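Local coordinates for protein KLLA0F20702p (Kluyveromyces lactis, PDB 5Y5A) that probably serves as the Est1 subunit of yeast telomerase, helping bring the enzyme to chromosome ends through its partner Cdc13, at residues M205-S209 and D210-Q214; N333-S336 and D337-K340. All blocks are in the same frame, centred on the assembly; numbering follows the deposited sequence.

Contact 1 (M205-S209 and D210-Q214); sequences MEHLS and DRYQQ
Tyr-212 turns its CG anti to its own carbonyl carbon, and His-207 holds an unusual chi1 of -116°, midway between the staggered positions; these rotations lay the phenol over the imidazole, with the two side chains arriving from opposing directions. The result is an offset stack, with centroids 4.3 Å apart and planes inclined by 25°. CD2 of Tyr-212 lies over the centre of the imidazole, and the closest approach is 3.3 Å, between His-207 CG and Tyr-212 CE2. The same imidazole meets the backbone at its rim: Arg-211 O sits near the ring plane, 3.0 Å from His-207 CE1 and 3.2 Å from His-207 ND1.

Between the two rings in sequence, Ser-209 folds back on the chain. Its OG, anti to the backbone N and beside the carbonyl carbon, accepts a hydrogen bond from Arg-211 N at 3.2 Å, with an N-H...O angle of 143°. The aliphatic start of the Arg-211 side chain passes alongside, its CG 3.5 Å from Ser-209 OG.

This loop leaves the C-terminal end of helix 179-206 and leads toward helix 218-230, on the surface of the mainly helical N-terminal part of the longer Est1 protein. Arg-101 of helix 78-105 forms a salt bridge with Asp-210 OD1 and also touches Tyr-212, whose ring meets Phe-217 as well. One serine-backbone bond and one ring stack bridge the two segments, and a carbonyl oxygen this close to the ring edge would probably favour a partial positive charge on the CE1 side of the imidazole.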
loop_
_atom_site.group_PDB
_atom_site.type_symbol
_atom_site.label_atom_id
_atom_site.label_comp_id
_atom_site.label_asym_id
_atom_site.label_seq_id
_atom_site.Cartn_x
_atom_site.Cartn_y
_atom_site.Cartn_z
ATOM N N MET A 205 18.157 -6.999 -15.409
ATOM C CA MET A 205 19.242 -7.572 -16.160
ATOM C C MET A 205 19.208 -7.104 -17.608
ATOM O O MET A 205 20.226 -6.812 -18.186
ATOM C CB MET A 205 19.178 -9.083 -16.077
ATOM C CG MET A 205 19.018 -9.599 -14.668
ATOM S SD MET A 205 20.543 -9.498 -13.758
ATOM C CE MET A 205 19.961 -9.412 -12.091
ATOM N N GLU A 206 18.018 -7.025 -18.175
ATOM C CA GLU A 206 17.862 -6.628 -19.567
ATOM C C GLU A 206 18.187 -5.158 -19.804
ATOM O O GLU A 206 18.206 -4.697 -20.948
ATOM C CB GLU A 206 16.437 -6.914 -20.039
ATOM C CG GLU A 206 16.150 -8.375 -20.300
ATOM C CD GLU A 206 14.800 -8.580 -20.950
ATOM O OE1 GLU A 206 13.906 -7.735 -20.734
ATOM O OE2 GLU A 206 14.638 -9.575 -21.685
ATOM N N HIS A 207 18.442 -4.421 -18.727
ATOM C CA HIS A 207 18.743 -2.998 -18.843
ATOM C C HIS A 207 20.243 -2.722 -18.932
ATOM O O HIS A 207 21.047 -3.366 -18.253
ATOM C CB HIS A 207 18.138 -2.231 -17.669
ATOM C CG HIS A 207 17.083 -1.251 -18.076
ATOM N ND1 HIS A 207 17.234 0.109 -17.924
ATOM C CD2 HIS A 207 15.867 -1.438 -18.641
ATOM C CE1 HIS A 207 16.150 0.722 -18.374
ATOM N NE2 HIS A 207 15.307 -0.194 -18.812
ATOM N N LEU A 208 20.617 -1.763 -19.744
ATOM C CA LEU A 208 22.013 -1.453 -19.871
ATOM C C LEU A 208 22.475 -0.584 -18.731
ATOM O O LEU A 208 23.490 -0.862 -18.116
ATOM C CB LEU A 208 22.254 -0.739 -21.184
ATOM C CG LEU A 208 21.406 0.501 -21.309
ATOM C CD1 LEU A 208 22.309 1.693 -21.073
ATOM C CD2 LEU A 208 20.763 0.529 -22.679
ATOM N N SER A 209 21.724 0.467 -18.445
ATOM C CA SER A 209 22.097 1.386 -17.379
ATOM C C SER A 209 21.218 1.198 -16.151
ATOM O O SER A 209 20.290 0.386 -16.153
ATOM C CB SER A 209 22.003 2.834 -17.862
ATOM O OG SER A 209 22.319 3.742 -16.818
ATOM N N ASP A 210 21.517 1.955 -15.102
ATOM C CA ASP A 210 20.686 1.957 -13.909
ATOM C C ASP A 210 19.680 3.098 -13.997
ATOM O O ASP A 210 19.066 3.479 -13.002
ATOM C CB ASP A 210 21.549 2.066 -12.650
ATOM C CG ASP A 210 22.329 0.791 -12.369
ATOM O OD1 ASP A 210 21.730 -0.303 -12.458
ATOM O OD2 ASP A 210 23.539 0.876 -12.068
ATOM N N ARG A 211 19.525 3.633 -15.207
ATOM C CA ARG A 211 18.477 4.601 -15.516
ATOM C C ARG A 211 17.220 3.883 -15.993
ATOM O O ARG A 211 17.260 3.164 -16.991
ATOM C CB ARG A 211 18.933 5.582 -16.596
ATOM C CG ARG A 211 20.166 6.396 -16.269
ATOM C CD ARG A 211 20.448 7.362 -17.408
ATOM N NE ARG A 211 21.630 8.184 -17.173
ATOM C CZ ARG A 211 22.058 9.128 -18.005
ATOM N NH1 ARG A 211 21.397 9.369 -19.130
ATOM N NH2 ARG A 211 23.145 9.832 -17.716
ATOM N N TYR A 212 16.107 4.085 -15.294
ATOM C CA TYR A 212 14.846 3.447 -15.666
ATOM C C TYR A 212 13.692 4.447 -15.745
ATOM O O TYR A 212 13.388 5.135 -14.767
ATOM C CB TYR A 212 14.467 2.349 -14.665
ATOM C CG TYR A 212 15.511 1.283 -14.399
ATOM C CD1 TYR A 212 16.497 1.476 -13.446
ATOM C CD2 TYR A 212 15.477 0.063 -15.068
ATOM C CE1 TYR A 212 17.437 0.499 -13.179
ATOM C CE2 TYR A 212 16.417 -0.920 -14.813
ATOM C CZ TYR A 212 17.394 -0.697 -13.864
ATOM O OH TYR A 212 18.336 -1.664 -13.589
ATOM N N GLN A 213 13.033 4.511 -16.898
ATOM C CA GLN A 213 11.851 5.352 -17.040
ATOM C C GLN A 213 10.695 4.747 -16.256
ATOM O O GLN A 213 10.801 3.634 -15.744
ATOM C CB GLN A 213 11.462 5.525 -18.511
ATOM C CG GLN A 213 12.507 6.230 -19.364
ATOM C CD GLN A 213 13.603 5.299 -19.845
ATOM O OE1 GLN A 213 13.574 4.098 -19.582
ATOM N NE2 GLN A 213 14.576 5.852 -20.558
ATOM N N GLN A 214 9.590 5.480 -16.178
ATOM C CA GLN A 214 8.458 5.103 -15.332
ATOM C C GLN A 214 7.838 3.754 -15.689
ATOM O O GLN A 214 7.569 2.931 -14.811
ATOM C CB GLN A 214 7.376 6.180 -15.407
ATOM C CG GLN A 214 7.807 7.552 -14.922
ATOM C CD GLN A 214 6.689 8.573 -15.023
ATOM O OE1 GLN A 214 5.986 8.643 -16.034
ATOM N NE2 GLN A 214 6.511 9.365 -13.969
#

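Contact 2 (N333-S336 and D337-K340); sequences NRHS and DRLK
Arg-338 reaches back to His-335, three residues earlier, and its side chain can be followed atom by atom. CB starts 3.4 Å from His-335 O, the carbonyl that also accepts the backbone N-H of Arg-338 at 3.0 Å. CG carries the chain past that oxygen, and CD comes to 4.0 Å from His-335 ND1. A bend at chi3 (68°) then swings the guanidinium round so that NH1 donates to His-335 ND1, 3.1 Å away with an N-H...N angle of 142°. The acceptor lies in the guanidinium plane, while NH1 is tilted out of the imidazole plane; the two flat groups are inclined at 54°. At the other terminal nitrogen, NH2 pairs with Glu-301 in a salt bridge.

The stretch that sets this up is a type I beta turn from Asn-333 to Ser-336, leading to Arg-338 at the N-cap of the long helix 339-379 in the Est1 DNA/RNA binding family region. An Asx turn lies within it: Asn-333 OD1 accepts from His-335 N at 2.6 Å. Asn-333 N in turn donates to Ser-336 OG at 2.7 Å.

Accepting at ND1 implies that this nitrogen is unprotonated in the bond, and NE2 donates across to Leu-291 O on helix 285-298, so the buried imidazole is gripped at both nitrogens. Without the Arg-338 guanidinium, as with an alanine here, His-335 ND1 would probably lose its donor and Glu-301 its ion-pair mate. On another side of the turn, Leu-339 sets its CG 3.3 Å from Ser-336 O and packs against Pro-319 and Ser-323 of helix 318-325.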
loop_
_atom_site.group_PDB
_atom_site.type_symbol
_atom_site.label_atom_id
_atom_site.label_comp_id
_atom_site.label_asym_id
_atom_site.label_seq_id
_atom_site.Cartn_x
_atom_site.Cartn_y
_atom_site.Cartn_z
ATOM N N ASN A 333 22.733 15.600 8.071
ATOM C CA ASN A 333 23.023 15.563 6.640
ATOM C C ASN A 333 22.947 16.941 5.995
ATOM O O ASN A 333 22.531 17.914 6.624
ATOM C CB ASN A 333 22.092 14.575 5.919
ATOM C CG ASN A 333 20.658 15.055 5.842
ATOM O OD1 ASN A 333 20.345 15.980 5.097
ATOM N ND2 ASN A 333 19.768 14.402 6.590
ATOM N N ARG A 334 23.356 17.012 4.732
ATOM C CA ARG A 334 23.459 18.283 4.014
ATOM C C ARG A 334 22.112 18.987 3.819
ATOM O O ARG A 334 22.074 20.178 3.527
ATOM C CB ARG A 334 24.134 18.065 2.653
ATOM C CG ARG A 334 23.425 17.081 1.718
ATOM C CD ARG A 334 24.338 16.775 0.553
ATOM N NE ARG A 334 23.727 15.979 -0.505
ATOM C CZ ARG A 334 23.821 14.657 -0.597
ATOM N NH1 ARG A 334 24.476 13.970 0.329
ATOM N NH2 ARG A 334 23.250 14.020 -1.611
ATOM N N HIS A 335 21.018 18.252 3.998
ATOM C CA HIS A 335 19.682 18.823 3.861
ATOM C C HIS A 335 19.046 19.130 5.212
ATOM O O HIS A 335 17.906 19.588 5.277
ATOM C CB HIS A 335 18.770 17.876 3.076
ATOM C CG HIS A 335 19.168 17.701 1.643
ATOM N ND1 HIS A 335 19.012 18.696 0.703
ATOM C CD2 HIS A 335 19.709 16.644 0.990
ATOM C CE1 HIS A 335 19.443 18.260 -0.469
ATOM N NE2 HIS A 335 19.870 17.019 -0.322
ATOM N N SER A 336 19.788 18.881 6.287
ATOM C CA SER A 336 19.249 19.002 7.635
ATOM C C SER A 336 18.750 20.401 7.943
ATOM O O SER A 336 17.712 20.557 8.574
ATOM C CB SER A 336 20.301 18.594 8.672
ATOM O OG SER A 336 20.619 17.215 8.561
ATOM N N ASP A 337 19.467 21.422 7.489
ATOM C CA ASP A 337 19.049 22.792 7.776
ATOM C C ASP A 337 17.951 23.294 6.829
ATOM O O ASP A 337 17.574 24.461 6.870
ATOM C CB ASP A 337 20.255 23.736 7.723
ATOM C CG ASP A 337 20.963 23.706 6.383
ATOM O OD1 ASP A 337 20.957 22.642 5.727
ATOM O OD2 ASP A 337 21.528 24.746 5.987
ATOM N N ARG A 338 17.425 22.414 5.986
ATOM C CA ARG A 338 16.377 22.813 5.052
ATOM C C ARG A 338 15.006 22.252 5.433
ATOM O O ARG A 338 14.082 22.262 4.613
ATOM C CB ARG A 338 16.736 22.370 3.623
ATOM C CG ARG A 338 17.968 23.048 3.037
ATOM C CD ARG A 338 18.283 22.547 1.615
ATOM N NE ARG A 338 17.270 22.957 0.644
ATOM C CZ ARG A 338 16.705 22.142 -0.244
ATOM N NH1 ARG A 338 17.049 20.860 -0.299
ATOM N NH2 ARG A 338 15.790 22.613 -1.079
ATOM N N LEU A 339 14.864 21.769 6.668
ATOM C CA LEU A 339 13.619 21.111 7.089
ATOM C C LEU A 339 12.403 22.037 7.039
ATOM O O LEU A 339 11.344 21.639 6.556
ATOM C CB LEU A 339 13.762 20.527 8.495
ATOM C CG LEU A 339 14.628 19.258 8.565
ATOM C CD1 LEU A 339 14.540 18.627 9.944
ATOM C CD2 LEU A 339 14.225 18.246 7.494
ATOM N N LYS A 340 12.551 23.266 7.531
ATOM C CA LYS A 340 11.459 24.230 7.480
ATOM C C LYS A 340 11.102 24.557 6.025
ATOM O O LYS A 340 9.936 24.734 5.696
ATOM C CB LYS A 340 11.818 25.505 8.245
ATOM C CG LYS A 340 10.665 26.510 8.354
ATOM C CD LYS A 340 11.137 27.858 8.904
ATOM C CE LYS A 340 10.076 28.941 8.732
ATOM N NZ LYS A 340 10.595 30.297 9.078
#

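Contacts 1 and 2 follow one another along the chain and do not touch: their centres are 31 Å apart and their nearest atoms about 16 Å. Both are surface connections beside helix ends, 24 and 28 Å from the centre of the chain, but they do different jobs in the fold. Residues 205-214 lead out of helix 179-206 and lie against helices 78-105 and 113-144, whereas residues 333-340 lead into helix 339-379 and lie against helices 285-298 and 318-325. Each has a histidine at its heart, used through a ring face and edge in contact 1 and through its nitrogens in contact 2. Neither can be tied to a ligand or active site.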